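Local coordinates for YfkN protein (PDB 3GVE) that belongs to the calcineurin-like phosphoesterase family and carries a manganese and a magnesium ion bound side by side, sharing one aspartate, at residues Y27-D32 / Q330-T335. Sequence-based numbering, arbitrary orientation.
Sequences YDYYSD and QTHQNT
Y29 reaches across to the C-terminal helix 322-340 and joins its phenol oxygen to the imidazole of H332, with Y29 OH and H332 ND1 2.7 Å apart; either group could supply the proton. The imidazole is swung toward the tyrosines by a chi1 of 172°, which sets CG anti to the backbone N. Y29 and H332 meet rim to rim with planes inclined at 51°, neither ring lying over the face of the other. One turn along the helix, T335 places its methyl over one face of the Y29 ring in a CH-pi contact, CG2 lying 3.9 Å from the ring centroid. The T335 hydroxyl turns back to its own helix, where OG1 donates to T331 O, a carbonyl that also accepts the helical bond from T335 N. Across the other face of Y29 lies the rim of Y27, its CD2 3.7 Å above the plane; the phenol ring is thus sandwiched between a methyl and an aromatic edge. Y27 in turn receives the edge of H332 on its face: CE1 of H332 comes within 3.7 Å of Y27 CG, the two planes being 79° apart in a T-shaped pair. The far end of Y27 is tied down by D32, Y27 OH donating to D32 OD1 at 2.5 Å, while D32 OD2 forms a salt bridge to R340, further along helix 322-340. L336 packs on Y27 and Y29, and L71 of helix 70-85 also touches Y29. The three rings form an aromatic cluster, largely buried, that fastens the turn following strand 27-28, which contains an Asx turn with D28 OD1 accepting from Y30 N, to the C-terminal helix of this calcineurin-like phosphoesterase.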
ATOM      1  N   TYR A  27     -13.248   3.784  -2.312  1.00 12.34           N
ATOM      2  CA  TYR A  27     -12.832   5.093  -1.808  1.00 11.99           C
ATOM      3  C   TYR A  27     -11.399   5.088  -1.286  1.00 11.96           C
ATOM      4  O   TYR A  27     -11.002   4.210  -0.535  1.00 12.35           O
ATOM      5  CB  TYR A  27     -13.788   5.541  -0.694  1.00 12.12           C
ATOM      6  CG  TYR A  27     -13.799   7.044  -0.487  1.00 12.71           C
ATOM      7  CD1 TYR A  27     -14.621   7.861  -1.256  1.00 12.72           C
ATOM      8  CD2 TYR A  27     -12.973   7.643   0.448  1.00 12.76           C
ATOM      9  CE1 TYR A  27     -14.622   9.227  -1.081  1.00 13.46           C
ATOM     10  CE2 TYR A  27     -12.983   9.018   0.632  1.00 13.01           C
ATOM     11  CZ  TYR A  27     -13.811   9.787  -0.143  1.00 13.58           C
ATOM     12  OH  TYR A  27     -13.825  11.157  -0.003  1.00 16.00           O
ATOM     13  N   ASP A  28     -10.641   6.099  -1.690  1.00 11.58           N
ATOM     14  CA  ASP A  28      -9.283   6.333  -1.231  1.00 13.22           C
ATOM     15  C   ASP A  28      -9.333   7.414  -0.151  1.00 12.84           C
ATOM     16  O   ASP A  28      -9.545   8.580  -0.448  1.00 12.88           O
ATOM     17  CB  ASP A  28      -8.420   6.789  -2.431  1.00 15.12           C
ATOM     18  CG  ASP A  28      -7.012   7.198  -2.040  1.00 19.27           C
ATOM     19  OD1 ASP A  28      -6.622   7.029  -0.900  1.00 20.75           O
ATOM     20  OD2 ASP A  28      -6.298   7.705  -2.912  1.00 21.49           O
ATOM     21  N   TYR A  29      -9.151   7.028   1.101  1.00 12.72           N
ATOM     22  CA  TYR A  29      -9.212   7.986   2.202  1.00 12.79           C
ATOM     23  C   TYR A  29      -8.019   8.937   2.236  1.00 14.80           C
ATOM     24  O   TYR A  29      -8.110   9.989   2.841  1.00 17.01           O
ATOM     25  CB  TYR A  29      -9.330   7.298   3.573  1.00 12.00           C
ATOM     26  CG  TYR A  29     -10.646   6.560   3.790  1.00 11.49           C
ATOM     27  CD1 TYR A  29     -11.829   7.252   4.017  1.00 11.74           C
ATOM     28  CD2 TYR A  29     -10.697   5.170   3.741  1.00 11.35           C
ATOM     29  CE1 TYR A  29     -13.015   6.585   4.191  1.00 12.05           C
ATOM     30  CE2 TYR A  29     -11.878   4.505   3.921  1.00 11.99           C
ATOM     31  CZ  TYR A  29     -13.037   5.215   4.145  1.00 12.08           C
ATOM     32  OH  TYR A  29     -14.225   4.555   4.314  1.00 12.60           O
ATOM     33  N   TYR A  30      -6.910   8.539   1.628  1.00 15.34           N
ATOM     34  CA  TYR A  30      -5.701   9.367   1.623  1.00 16.95           C
ATOM     35  C   TYR A  30      -5.819  10.515   0.633  1.00 17.27           C
ATOM     36  O   TYR A  30      -5.658  11.650   1.046  1.00 18.46           O
ATOM     37  CB  TYR A  30      -4.451   8.531   1.344  1.00 18.26           C
ATOM     38  CG  TYR A  30      -4.427   7.245   2.138  1.00 19.50           C
ATOM     39  CD1 TYR A  30      -4.700   6.056   1.527  1.00 20.39           C
ATOM     40  CD2 TYR A  30      -4.144   7.235   3.496  1.00 21.20           C
ATOM     41  CE1 TYR A  30      -4.705   4.874   2.236  1.00 20.48           C
ATOM     42  CE2 TYR A  30      -4.148   6.046   4.218  1.00 21.33           C
ATOM     43  CZ  TYR A  30      -4.425   4.877   3.570  1.00 20.07           C
ATOM     44  OH  TYR A  30      -4.426   3.686   4.244  1.00 21.41           O
ATOM     45  N   SER A  31      -6.231  10.305  -0.610  0.50 17.66           N
ATOM     46  CA  SER A  31      -6.493  11.408  -1.517  0.50 19.02           C
ATOM     47  C   SER A  31      -7.868  12.034  -1.251  0.50 17.67           C
ATOM     48  O   SER A  31      -8.178  13.114  -1.712  0.50 18.25           O
ATOM     49  CB  SER A  31      -6.377  10.914  -2.940  0.50 22.85           C
ATOM     50  OG  SER A  31      -7.372   9.980  -3.204  0.50 25.54           O
ATOM     51  N   ASP A  32      -8.732  11.380  -0.448  1.00 16.85           N
ATOM     52  CA  ASP A  32     -10.084  11.761  -0.073  1.00 17.07           C
ATOM     53  C   ASP A  32     -10.932  11.860  -1.321  1.00 15.96           C
ATOM     54  O   ASP A  32     -11.557  12.869  -1.594  1.00 17.18           O
ATOM     55  CB  ASP A  32     -10.088  13.069   0.730  1.00 18.98           C
ATOM     56  CG  ASP A  32     -11.299  13.214   1.635  1.00 21.26           C
ATOM     57  OD1 ASP A  32     -12.267  12.461   1.512  1.00 19.60           O
ATOM     58  OD2 ASP A  32     -11.253  14.107   2.499  1.00 24.42           O
ATOM     59  N   GLN A 330     -22.675   5.052   7.637  1.00 13.25           N
ATOM     60  CA  GLN A 330     -22.446   5.887   8.826  1.00 14.31           C
ATOM     61  C   GLN A 330     -20.985   5.803   9.266  1.00 12.93           C
ATOM     62  O   GLN A 330     -20.373   6.788   9.579  1.00 12.79           O
ATOM     63  CB  GLN A 330     -23.373   5.518   9.986  1.00 16.95           C
ATOM     64  CG  GLN A 330     -23.348   6.561  11.116  1.00 21.32           C
ATOM     65  CD  GLN A 330     -23.579   7.980  10.591  1.00 24.52           C
ATOM     66  OE1 GLN A 330     -24.619   8.263  10.016  1.00 26.59           O
ATOM     67  NE2 GLN A 330     -22.585   8.854  10.747  1.00 24.53           N
ATOM     68  N   THR A 331     -20.448   4.594   9.277  1.00 11.92           N
ATOM     69  CA  THR A 331     -19.046   4.397   9.641  1.00 12.17           C
ATOM     70  C   THR A 331     -18.110   5.101   8.659  1.00 12.40           C
ATOM     71  O   THR A 331     -17.140   5.707   9.039  1.00 12.78           O
ATOM     72  CB  THR A 331     -18.692   2.899   9.674  1.00 12.99           C
ATOM     73  OG1 THR A 331     -19.527   2.235  10.622  1.00 14.30           O
ATOM     74  CG2 THR A 331     -17.226   2.697  10.063  1.00 13.27           C
ATOM     75  N   HIS A 332     -18.423   4.975   7.385  1.00 12.65           N
ATOM     76  CA  HIS A 332     -17.670   5.651   6.341  1.00 12.52           C
ATOM     77  C   HIS A 332     -17.677   7.170   6.547  1.00 12.31           C
ATOM     78  O   HIS A 332     -16.647   7.799   6.489  1.00 13.26           O
ATOM     79  CB  HIS A 332     -18.235   5.254   4.983  1.00 11.79           C
ATOM     80  CG  HIS A 332     -17.663   6.028   3.839  1.00 12.16           C
ATOM     81  ND1 HIS A 332     -16.343   5.944   3.455  1.00 12.44           N
ATOM     82  CD2 HIS A 332     -18.243   6.918   3.007  1.00 13.20           C
ATOM     83  CE1 HIS A 332     -16.141   6.739   2.423  1.00 12.61           C
ATOM     84  NE2 HIS A 332     -17.278   7.336   2.130  1.00 12.32           N
ATOM     85  N   GLN A 333     -18.848   7.731   6.827  1.00 12.83           N
ATOM     86  CA  GLN A 333     -18.945   9.180   7.076  1.00 13.77           C
ATOM     87  C   GLN A 333     -18.204   9.589   8.341  1.00 13.63           C
ATOM     88  O   GLN A 333     -17.561  10.620   8.362  1.00 14.19           O
ATOM     89  CB  GLN A 333     -20.400   9.640   7.091  1.00 14.68           C
ATOM     90  CG  GLN A 333     -21.025   9.498   5.717  1.00 16.72           C
ATOM     91  CD  GLN A 333     -22.449   9.938   5.658  1.00 18.36           C
ATOM     92  OE1 GLN A 333     -22.959  10.533   6.591  1.00 19.61           O
ATOM     93  NE2 GLN A 333     -23.095   9.658   4.550  1.00 19.38           N
ATOM     94  N   ASN A 334     -18.246   8.750   9.365  1.00 14.04           N
ATOM     95  CA  ASN A 334     -17.475   8.999  10.575  1.00 14.25           C
ATOM     96  C   ASN A 334     -15.975   8.943  10.305  1.00 13.43           C
ATOM     97  O   ASN A 334     -15.193   9.679  10.878  1.00 14.73           O
ATOM     98  CB  ASN A 334     -17.853   7.993  11.679  1.00 16.16           C
ATOM     99  CG  ASN A 334     -19.271   8.195  12.202  1.00 18.23           C
ATOM    100  OD1 ASN A 334     -19.900   9.205  11.951  1.00 19.54           O
ATOM    101  ND2 ASN A 334     -19.763   7.221  12.924  1.00 19.83           N
ATOM    102  N   THR A 335     -15.583   8.034   9.421  1.00 13.30           N
ATOM    103  CA  THR A 335     -14.190   7.919   9.021  1.00 13.43           C
ATOM    104  C   THR A 335     -13.714   9.162   8.250  1.00 14.31           C
ATOM    105  O   THR A 335     -12.620   9.640   8.463  1.00 15.19           O
ATOM    106  CB  THR A 335     -13.951   6.623   8.217  1.00 12.90           C
ATOM    107  OG1 THR A 335     -14.238   5.506   9.059  1.00 13.12           O
ATOM    108  CG2 THR A 335     -12.510   6.514   7.744  1.00 12.94           C
TER